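Local coordinates for protein putative TetR transcriptional regulator (Rhodococcus sp., PDB 2I10) that probably binds DNA as a TetR-family transcriptional regulator, joining a helix-turn-helix domain to an all-helical C-terminal domain, at residues A16-T19 / A20-F24; D57-E60 / K61-R65; T71-L74 / E75-M78; L139-F142 / E143-L146. All coordinates share one frame; numbering follows the deposited sequence.

Contact 1: A16-T19 / A20-F24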
loop_
_atom_site.group_PDB
_atom_site.type_symbol
_atom_site.label_atom_id
_atom_site.label_comp_id
_atom_site.label_asym_id
_atom_site.label_seq_id
_atom_site.Cartn_x
_atom_site.Cartn_y
_atom_site.Cartn_z
ATOM N N ALA B 16 -21.309 -6.734 -4.312
ATOM C CA ALA B 16 -21.506 -8.075 -3.772
ATOM C C ALA B 16 -20.172 -8.663 -3.268
ATOM O O ALA B 16 -20.078 -9.115 -2.141
ATOM C CB ALA B 16 -22.148 -8.965 -4.823
ATOM N N LEU B 17 -19.127 -8.586 -4.088
ATOM C CA LEU B 17 -17.768 -9.025 -3.699
ATOM C C LEU B 17 -17.162 -8.230 -2.541
ATOM O O LEU B 17 -16.488 -8.785 -1.676
ATOM C CB LEU B 17 -16.844 -8.979 -4.897
ATOM C CG LEU B 17 -17.163 -9.985 -6.017
ATOM C CD1 LEU B 17 -16.062 -9.822 -7.067
ATOM C CD2 LEU B 17 -17.197 -11.445 -5.529
ATOM N N GLN B 18 -17.439 -6.933 -2.506
ATOM C CA GLN B 18 -17.005 -6.125 -1.395
ATOM C C GLN B 18 -17.689 -6.522 -0.130
ATOM O O GLN B 18 -17.063 -6.556 0.912
ATOM C CB GLN B 18 -17.283 -4.654 -1.682
ATOM C CG GLN B 18 -16.839 -3.689 -0.632
ATOM C CD GLN B 18 -17.017 -2.253 -1.156
ATOM O OE1 GLN B 18 -16.606 -1.312 -0.527
ATOM N NE2 GLN B 18 -17.659 -2.111 -2.328
ATOM N N THR B 19 -18.992 -6.792 -0.215
ATOM C CA THR B 19 -19.743 -7.260 0.937
ATOM C C THR B 19 -19.213 -8.588 1.479
ATOM O O THR B 19 -19.026 -8.754 2.691
ATOM C CB THR B 19 -21.257 -7.363 0.591
ATOM O OG1 THR B 19 -21.653 -6.096 0.097
ATOM C CG2 THR B 19 -22.054 -7.661 1.818
ATOM N N ALA B 20 -18.980 -9.525 0.560
ATOM C CA ALA B 20 -18.340 -10.811 0.879
ATOM C C ALA B 20 -16.949 -10.647 1.493
ATOM O O ALA B 20 -16.674 -11.239 2.534
ATOM C CB ALA B 20 -18.309 -11.660 -0.340
HETATM N N MSE B 21 -16.091 -9.812 0.892
HETATM C CA MSE B 21 -14.806 -9.438 1.509
HETATM C C MSE B 21 -14.892 -8.981 2.969
HETATM O O MSE B 21 -14.131 -9.473 3.803
HETATM C CB MSE B 21 -14.072 -8.361 0.689
HETATM C CG MSE B 21 -12.726 -7.860 1.284
HETATM SE SE MSE B 21 -11.355 -9.175 0.886
HETATM C CE MSE B 21 -11.534 -10.581 2.302
ATOM N N GLU B 22 -15.787 -8.051 3.296
ATOM C CA GLU B 22 -15.895 -7.545 4.684
ATOM C C GLU B 22 -16.217 -8.645 5.648
ATOM O O GLU B 22 -15.695 -8.659 6.754
ATOM C CB GLU B 22 -16.973 -6.437 4.847
ATOM C CG GLU B 22 -17.022 -5.479 3.684
ATOM C CD GLU B 22 -18.019 -4.327 3.855
ATOM O OE1 GLU B 22 -19.230 -4.548 4.153
ATOM O OE2 GLU B 22 -17.559 -3.184 3.647
ATOM N N LEU B 23 -17.129 -9.531 5.251
ATOM C CA LEU B 23 -17.484 -10.667 6.064
ATOM C C LEU B 23 -16.319 -11.576 6.273
ATOM O O LEU B 23 -16.040 -11.973 7.392
ATOM C CB LEU B 23 -18.602 -11.492 5.409
ATOM C CG LEU B 23 -20.036 -11.139 5.719
ATOM C CD1 LEU B 23 -20.954 -11.932 4.799
ATOM C CD2 LEU B 23 -20.348 -11.406 7.203
ATOM N N PHE B 24 -15.683 -11.988 5.183
ATOM C CA PHE B 24 -14.584 -12.943 5.295
ATOM C C PHE B 24 -13.437 -12.253 6.038
ATOM O O PHE B 24 -12.671 -12.890 6.775
ATOM C CB PHE B 24 -14.083 -13.437 3.919
ATOM C CG PHE B 24 -15.066 -14.308 3.133
ATOM C CD1 PHE B 24 -15.603 -15.473 3.662
ATOM C CD2 PHE B 24 -15.375 -13.997 1.814
ATOM C CE1 PHE B 24 -16.466 -16.285 2.914
ATOM C CE2 PHE B 24 -16.245 -14.799 1.061
ATOM C CZ PHE B 24 -16.784 -15.935 1.617
HETATM O O HOH W 1 -20.260 -7.460 4.746
#
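E22 leans back against the backbone of Q18, one turn earlier on helix 15-27. Its CG is anti to the carbonyl carbon, with chi1 pulled in to -39°, and this sets E22 CG only 3.0 Å from Q18 O. Q18 is extended, and its CG stays 4.4 Å from E22 OE2, a loose flank. Beyond CG the E22 chain is extended too, and a water links its carboxylate to T19 O: it donates to T19 O at 2.7 Å and to E22 OE1 at 3.1 Å, while T19 O also receives L23 N. The hydroxyl of T19 turns the other way, to V15 O. On the buried side M21 CB rests 3.4 Å from L17 O, and the bent selenomethionine chain leads off toward Y66 of helix 55-66 and toward L114 of the second subunit. A20 and M21 face T62 of helix 55-66, L23 faces L37 and A40, and the F24 ring meets F59 edge-to-face. This is the first helix of the TetR-family DNA-binding domain, packed on helix 34-41 of the predicted helix-turn-helix and on helix 55-66.

Contact 2: D57-E60 / K61-R65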
loop_
_atom_site.group_PDB
_atom_site.type_symbol
_atom_site.label_atom_id
_atom_site.label_comp_id
_atom_site.label_asym_id
_atom_site.label_seq_id
_atom_site.Cartn_x
_atom_site.Cartn_y
_atom_site.Cartn_z
ATOM N N ASP B 57 -16.505 -21.144 -4.045
ATOM C CA ASP B 57 -16.407 -20.393 -5.322
ATOM C C ASP B 57 -16.402 -18.887 -5.008
ATOM O O ASP B 57 -15.587 -18.163 -5.534
ATOM C CB ASP B 57 -17.590 -20.675 -6.249
ATOM C CG ASP B 57 -17.624 -22.104 -6.752
ATOM O OD1 ASP B 57 -16.572 -22.738 -6.855
ATOM O OD2 ASP B 57 -18.716 -22.594 -7.053
ATOM N N LEU B 58 -17.340 -18.442 -4.175
ATOM C CA LEU B 58 -17.461 -17.016 -3.856
ATOM C C LEU B 58 -16.184 -16.490 -3.156
ATOM O O LEU B 58 -15.705 -15.418 -3.443
ATOM C CB LEU B 58 -18.697 -16.738 -3.014
ATOM C CG LEU B 58 -18.862 -15.386 -2.315
ATOM C CD1 LEU B 58 -18.760 -14.205 -3.349
ATOM C CD2 LEU B 58 -20.197 -15.323 -1.534
ATOM N N PHE B 59 -15.646 -17.269 -2.249
ATOM C CA PHE B 59 -14.418 -16.875 -1.540
ATOM C C PHE B 59 -13.227 -16.753 -2.492
ATOM O O PHE B 59 -12.456 -15.793 -2.401
ATOM C CB PHE B 59 -14.161 -17.852 -0.378
ATOM C CG PHE B 59 -12.874 -17.596 0.383
ATOM C CD1 PHE B 59 -12.791 -16.549 1.328
ATOM C CD2 PHE B 59 -11.758 -18.419 0.195
ATOM C CE1 PHE B 59 -11.627 -16.320 2.055
ATOM C CE2 PHE B 59 -10.576 -18.199 0.936
ATOM C CZ PHE B 59 -10.508 -17.144 1.856
ATOM N N GLU B 60 -13.084 -17.695 -3.429
ATOM C CA GLU B 60 -11.991 -17.629 -4.406
ATOM C C GLU B 60 -12.162 -16.431 -5.341
ATOM O O GLU B 60 -11.181 -15.823 -5.729
ATOM C CB GLU B 60 -11.885 -18.938 -5.234
ATOM C CG GLU B 60 -11.715 -20.260 -4.390
ATOM C CD GLU B 60 -10.385 -20.372 -3.636
ATOM O OE1 GLU B 60 -9.452 -19.638 -3.982
ATOM O OE2 GLU B 60 -10.257 -21.225 -2.717
ATOM N N LYS B 61 -13.404 -16.079 -5.687
ATOM C CA LYS B 61 -13.665 -14.886 -6.540
ATOM C C LYS B 61 -13.302 -13.584 -5.788
ATOM O O LYS B 61 -12.824 -12.611 -6.382
ATOM C CB LYS B 61 -15.154 -14.804 -6.983
ATOM C CG LYS B 61 -15.671 -15.929 -7.893
ATOM C CD LYS B 61 -17.281 -15.960 -7.951
ATOM C CE LYS B 61 -17.884 -17.304 -8.376
ATOM N NZ LYS B 61 -17.328 -17.845 -9.688
ATOM N N THR B 62 -13.576 -13.575 -4.491
ATOM C CA THR B 62 -13.277 -12.425 -3.640
ATOM C C THR B 62 -11.728 -12.244 -3.593
ATOM O O THR B 62 -11.241 -11.134 -3.748
ATOM C CB THR B 62 -13.897 -12.584 -2.227
ATOM O OG1 THR B 62 -15.326 -12.604 -2.340
ATOM C CG2 THR B 62 -13.570 -11.397 -1.344
ATOM N N LEU B 63 -10.979 -13.335 -3.450
ATOM C CA LEU B 63 -9.521 -13.278 -3.447
ATOM C C LEU B 63 -8.971 -12.849 -4.780
ATOM O O LEU B 63 -7.943 -12.159 -4.807
ATOM C CB LEU B 63 -8.898 -14.601 -3.003
ATOM C CG LEU B 63 -9.188 -15.178 -1.611
ATOM C CD1 LEU B 63 -8.414 -16.514 -1.425
ATOM C CD2 LEU B 63 -8.817 -14.185 -0.473
ATOM N N ASP B 64 -9.579 -13.270 -5.888
ATOM C CA ASP B 64 -9.188 -12.757 -7.203
ATOM C C ASP B 64 -9.281 -11.233 -7.243
ATOM O O ASP B 64 -8.423 -10.582 -7.815
ATOM C CB ASP B 64 -10.084 -13.306 -8.328
ATOM C CG ASP B 64 -9.906 -14.795 -8.566
ATOM O OD1 ASP B 64 -8.907 -15.372 -8.074
ATOM O OD2 ASP B 64 -10.778 -15.394 -9.264
ATOM N N ARG B 65 -10.348 -10.676 -6.663
ATOM C CA ARG B 65 -10.576 -9.233 -6.695
ATOM C C ARG B 65 -9.610 -8.469 -5.751
ATOM O O ARG B 65 -9.136 -7.405 -6.102
ATOM C CB ARG B 65 -12.047 -8.932 -6.368
ATOM C CG ARG B 65 -12.476 -7.456 -6.429
ATOM C CD ARG B 65 -12.388 -6.859 -7.831
ATOM N NE ARG B 65 -13.149 -7.577 -8.866
ATOM C CZ ARG B 65 -14.356 -7.218 -9.306
ATOM N NH1 ARG B 65 -14.969 -6.165 -8.780
ATOM N NH2 ARG B 65 -14.970 -7.921 -10.257
#
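L63 lies over the ring of F59, one turn back on helix 55-66, the helix that in TetR-family regulators connects the DNA-binding domain to the C-terminal domain. Followed outward, L63 starts with CB 3.8 Å from F59 O. CG comes closer to that oxygen, at 3.4 Å, and stands over one face of the phenyl ring, displaced toward the rim. From there the methyls divide: L63 CD1 sits 3.6 Å from F59 CE2, and L63 CD2 drops to 4.1 Å from F59 CZ. The ring can meet them because F59 CG is anti to the backbone N (chi1 177°). L126 of helix 121-148 touches both side chains, and F24 and Y29 bring further rings to F59. An alanine in place of F59 is likely to leave the L63 methyls without their aromatic surface and to open a gap between this helix, helix 15-27 and L126. The solvent side is different in kind. K61 runs its aliphatic chain over D57, K61 CG 3.3 Å from D57 O, but its NZ stays 5.6 Å from D57 OD2, too far for a salt bridge. E60 and D64 each form one with R70 instead, which probably offsets two like charges a turn apart. On the face turned to helix 15-27, T62 grips L58 O twice: T62 N and T62 OG1 reach it from opposite faces of the carbonyl plane, each at 3.0 Å.

Contact 3: T71-L74 / E75-M78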
loop_
_atom_site.group_PDB
_atom_site.type_symbol
_atom_site.label_atom_id
_atom_site.label_comp_id
_atom_site.label_asym_id
_atom_site.label_seq_id
_atom_site.Cartn_x
_atom_site.Cartn_y
_atom_site.Cartn_z
ATOM N N THR B 71 -1.973 -16.504 -6.787
ATOM C CA THR B 71 -1.076 -17.521 -7.336
ATOM C C THR B 71 -1.072 -17.693 -8.854
ATOM O O THR B 71 -0.002 -17.710 -9.477
ATOM C CB THR B 71 -1.159 -18.938 -6.593
ATOM O OG1 THR B 71 -0.400 -19.878 -7.329
ATOM C CG2 THR B 71 -2.537 -19.486 -6.512
ATOM N N LEU B 72 -2.258 -17.812 -9.440
ATOM C CA LEU B 72 -2.403 -18.110 -10.870
ATOM C C LEU B 72 -1.852 -16.970 -11.728
ATOM O O LEU B 72 -1.154 -17.210 -12.710
ATOM C CB LEU B 72 -3.873 -18.435 -11.226
ATOM C CG LEU B 72 -4.330 -18.366 -12.710
ATOM C CD1 LEU B 72 -3.605 -19.359 -13.607
ATOM C CD2 LEU B 72 -5.841 -18.516 -12.900
ATOM N N GLN B 73 -2.123 -15.727 -11.330
ATOM C CA GLN B 73 -1.650 -14.597 -12.100
ATOM C C GLN B 73 -0.154 -14.409 -11.935
ATOM O O GLN B 73 0.507 -14.077 -12.885
ATOM C CB GLN B 73 -2.414 -13.332 -11.743
ATOM C CG GLN B 73 -3.806 -13.276 -12.369
ATOM C CD GLN B 73 -4.742 -14.359 -11.813
ATOM O OE1 GLN B 73 -4.773 -14.639 -10.594
ATOM N NE2 GLN B 73 -5.501 -14.999 -12.725
ATOM N N LEU B 74 0.384 -14.662 -10.748
ATOM C CA LEU B 74 1.831 -14.558 -10.558
ATOM C C LEU B 74 2.579 -15.604 -11.412
ATOM O O LEU B 74 3.504 -15.283 -12.165
ATOM C CB LEU B 74 2.167 -14.707 -9.078
ATOM C CG LEU B 74 3.621 -14.461 -8.682
ATOM C CD1 LEU B 74 4.070 -13.034 -8.984
ATOM C CD2 LEU B 74 3.710 -14.766 -7.182
ATOM N N GLU B 75 2.132 -16.851 -11.311
ATOM C CA GLU B 75 2.657 -17.956 -12.104
ATOM C C GLU B 75 2.557 -17.727 -13.603
ATOM O O GLU B 75 3.527 -17.955 -14.323
ATOM C CB GLU B 75 2.010 -19.273 -11.661
ATOM C CG GLU B 75 2.593 -19.681 -10.293
ATOM C CD GLU B 75 1.961 -20.901 -9.677
ATOM O OE1 GLU B 75 0.829 -21.247 -10.100
ATOM O OE2 GLU B 75 2.602 -21.505 -8.759
ATOM N N GLU B 76 1.418 -17.213 -14.060
ATOM C CA GLU B 76 1.273 -16.894 -15.470
ATOM C C GLU B 76 2.259 -15.830 -15.910
ATOM O O GLU B 76 2.802 -15.900 -17.011
ATOM C CB GLU B 76 -0.198 -16.587 -15.866
ATOM C CG GLU B 76 -0.698 -15.142 -15.703
ATOM C CD GLU B 76 -2.247 -15.013 -15.832
ATOM O OE1 GLU B 76 -2.971 -16.052 -15.742
ATOM O OE2 GLU B 76 -2.736 -13.867 -16.027
ATOM N N ALA B 77 2.516 -14.848 -15.047
ATOM C CA ALA B 77 3.507 -13.826 -15.367
ATOM C C ALA B 77 4.945 -14.414 -15.380
ATOM O O ALA B 77 5.749 -14.038 -16.206
ATOM C CB ALA B 77 3.400 -12.672 -14.384
HETATM N N MSE B 78 5.255 -15.341 -14.479
HETATM C CA MSE B 78 6.631 -15.833 -14.343
HETATM C C MSE B 78 7.099 -16.633 -15.566
HETATM O O MSE B 78 8.300 -16.823 -15.740
HETATM C CB MSE B 78 6.789 -16.659 -13.061
HETATM C CG MSE B 78 6.564 -15.864 -11.767
HETATM SE SE MSE B 78 7.804 -14.343 -11.487
HETATM C CE MSE B 78 6.698 -12.919 -12.186
#
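The side-chain amide of Q73 and the carboxylate of E76 run alongside each other in the same direction, but their planes stand 74° apart, so the two flat groups do not stack. Q73 NE2 remains 4.1 Å from E76 OE1, too long for a hydrogen bond, and the nearer approach is aliphatic to polar, Q73 CG to E76 OE2 at 3.9 Å. Both residues belong to helix 71-78, a short helix of the all-helical TetR-family fold that packs against helices 83-98 and 121-148. E76 places its CG between the backbone N and the carbonyl carbon (chi1 87°), which sends the extended chain back along the helix and brings CG to 3.2 Å from Q73 O. Its OE1 then comes 4.0 Å from CD1 of L72, whose side chain crosses it. On another flank T71 and E75 are likewise neighbours, T71 OG1 lying 3.3 Å from E75 OE1. The inner flank is apolar. L74, covered by F90, M134 and T137, crosses the selenomethionine M78, which itself touches A86 and T137; L74 CD1 is 4.1 Å from M78 CE. M78 bends at chi2 and chi3, its CG 3.1 Å from L74 O, and that same oxygen takes the M78 N-H at 2.9 Å, with the donor in the carbonyl plane.

Contact 4: L139-F142 / E143-L146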
loop_
_atom_site.group_PDB
_atom_site.type_symbol
_atom_site.label_atom_id
_atom_site.label_comp_id
_atom_site.label_asym_id
_atom_site.label_seq_id
_atom_site.Cartn_x
_atom_site.Cartn_y
_atom_site.Cartn_z
ATOM N N LEU B 139 11.846 -14.888 -6.329
ATOM C CA LEU B 139 13.242 -15.322 -6.160
ATOM C C LEU B 139 13.603 -16.521 -7.061
ATOM O O LEU B 139 14.733 -16.592 -7.580
ATOM C CB LEU B 139 13.546 -15.719 -4.678
ATOM C CG LEU B 139 13.747 -14.615 -3.628
ATOM C CD1 LEU B 139 13.701 -15.153 -2.183
ATOM C CD2 LEU B 139 15.046 -13.813 -3.925
ATOM N N ASP B 140 12.680 -17.473 -7.200
ATOM C CA ASP B 140 12.921 -18.647 -8.077
ATOM C C ASP B 140 13.083 -18.108 -9.470
ATOM O O ASP B 140 13.963 -18.556 -10.206
ATOM C CB ASP B 140 11.726 -19.621 -8.067
ATOM C CG ASP B 140 11.644 -20.439 -6.804
ATOM O OD1 ASP B 140 12.674 -20.513 -6.087
ATOM O OD2 ASP B 140 10.555 -21.040 -6.517
ATOM N N ARG B 141 12.252 -17.131 -9.855
ATOM C CA ARG B 141 12.368 -16.553 -11.230
ATOM C C ARG B 141 13.737 -15.874 -11.450
ATOM O O ARG B 141 14.319 -15.958 -12.552
ATOM C CB ARG B 141 11.255 -15.542 -11.542
ATOM C CG ARG B 141 11.115 -15.106 -13.015
ATOM C CD ARG B 141 10.905 -16.293 -13.961
ATOM N NE ARG B 141 11.088 -15.994 -15.384
ATOM C CZ ARG B 141 12.272 -16.020 -16.003
ATOM N NH1 ARG B 141 13.384 -16.279 -15.348
ATOM N NH2 ARG B 141 12.341 -15.800 -17.290
ATOM N N PHE B 142 14.227 -15.215 -10.396
ATOM C CA PHE B 142 15.508 -14.493 -10.428
ATOM C C PHE B 142 16.689 -15.490 -10.521
ATOM O O PHE B 142 17.666 -15.227 -11.220
ATOM C CB PHE B 142 15.633 -13.552 -9.229
ATOM C CG PHE B 142 14.717 -12.314 -9.314
ATOM C CD1 PHE B 142 14.033 -12.002 -10.481
ATOM C CD2 PHE B 142 14.564 -11.455 -8.226
ATOM C CE1 PHE B 142 13.245 -10.862 -10.573
ATOM C CE2 PHE B 142 13.763 -10.326 -8.333
ATOM C CZ PHE B 142 13.116 -10.028 -9.510
ATOM N N GLU B 143 16.537 -16.639 -9.862
ATOM C CA GLU B 143 17.543 -17.717 -9.846
ATOM C C GLU B 143 17.679 -18.328 -11.258
ATOM O O GLU B 143 18.808 -18.564 -11.745
ATOM C CB GLU B 143 17.187 -18.763 -8.778
ATOM C CG GLU B 143 18.121 -19.938 -8.699
ATOM C CD GLU B 143 17.622 -21.048 -7.797
ATOM O OE1 GLU B 143 16.535 -21.624 -8.092
ATOM O OE2 GLU B 143 18.339 -21.392 -6.820
ATOM N N LYS B 144 16.540 -18.497 -11.928
ATOM C CA LYS B 144 16.503 -18.989 -13.300
ATOM C C LYS B 144 17.059 -17.951 -14.251
ATOM O O LYS B 144 17.775 -18.293 -15.168
ATOM C CB LYS B 144 15.051 -19.315 -13.680
ATOM C CG LYS B 144 14.762 -19.503 -15.153
ATOM C CD LYS B 144 13.294 -19.821 -15.386
ATOM C CE LYS B 144 12.951 -20.015 -16.901
ATOM N NZ LYS B 144 14.049 -20.590 -17.741
ATOM N N ALA B 145 16.689 -16.675 -14.068
ATOM C CA ALA B 145 17.269 -15.619 -14.885
ATOM C C ALA B 145 18.786 -15.449 -14.760
ATOM O O ALA B 145 19.427 -15.056 -15.724
ATOM C CB ALA B 145 16.527 -14.269 -14.704
ATOM N N LEU B 146 19.371 -15.717 -13.596
ATOM C CA LEU B 146 20.818 -15.656 -13.468
ATOM C C LEU B 146 21.474 -16.801 -14.264
ATOM O O LEU B 146 22.558 -16.618 -14.851
ATOM C CB LEU B 146 21.249 -15.753 -11.990
ATOM C CG LEU B 146 21.094 -14.509 -11.082
ATOM C CD1 LEU B 146 21.279 -14.847 -9.613
ATOM C CD2 LEU B 146 22.052 -13.384 -11.503
HETATM O O HOH W 2 14.633 -21.272 -10.209
#
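R141 leaves the backbone with CG anti to N (chi1 -168°) and bends at chi2 (56°), which swings its guanidinium along the helix, under the K144 chain and with its edge to A145. K144 takes the same first turn (chi1 165°) and then runs straight to CE, and its methylenes cross the arginine chain. R141 NH1 lies 3.5 Å from both K144 CG and K144 CD, and K144 CE stands over one face of the guanidinium near its rim. A145 N lies at the edge of that group, in its plane, and A145 CB is 3.8 Å from R141 NH1. The other nitrogens look outward from the helix: R141 NH2 donates to R80 O, and R141 NE makes a weak hydrogen bond to M78 O. These bonds link helix 121-148 to M78 and R80. A leucine in place of R141 would probably leave the R80 and M78 carbonyls without these donors and K144 without the flat surface beneath its methylenes. F142 faces a different neighbourhood, packing against A83 and V87 of helix 83-98 and C157 and L160 of helix 157-177. On the solvent side a water donates to D140 O at 2.8 Å and to E143 OE1 at 2.9 Å. D140 OD1 lies close to a like charge, 4.5 Å from E143 OE1, but bonds to Q136; K144 NZ is 5.0 Å from R141 NH1 and forms a salt bridge with D148. Lysine and arginine thus meet through methylenes and a flat face, the lysine charge probably offset by D148, while guanidinium N-H groups are met by backbone carbonyls.

All four contacts are one-turn packings within single helices, set in different surroundings. Contact 1 is the most buried; it touches contact 2 through F24 on F59 and A20 and M21 on T62, and the pair joins helices 15-27 and 55-66 in the DNA-binding part. Contacts 2, 3 and 4 are amphipathic, with charged residues on one side and apolar ones inward. Contact 2 relies on aromatic packing, contact 3 on leucine and selenomethionine, contact 4 on a buried arginine. Contacts 3 and 4 meet where R141 reaches M78, whereas contacts 1 and 4 lie about 36 Å apart between centres, on opposite sides of the chain's centre.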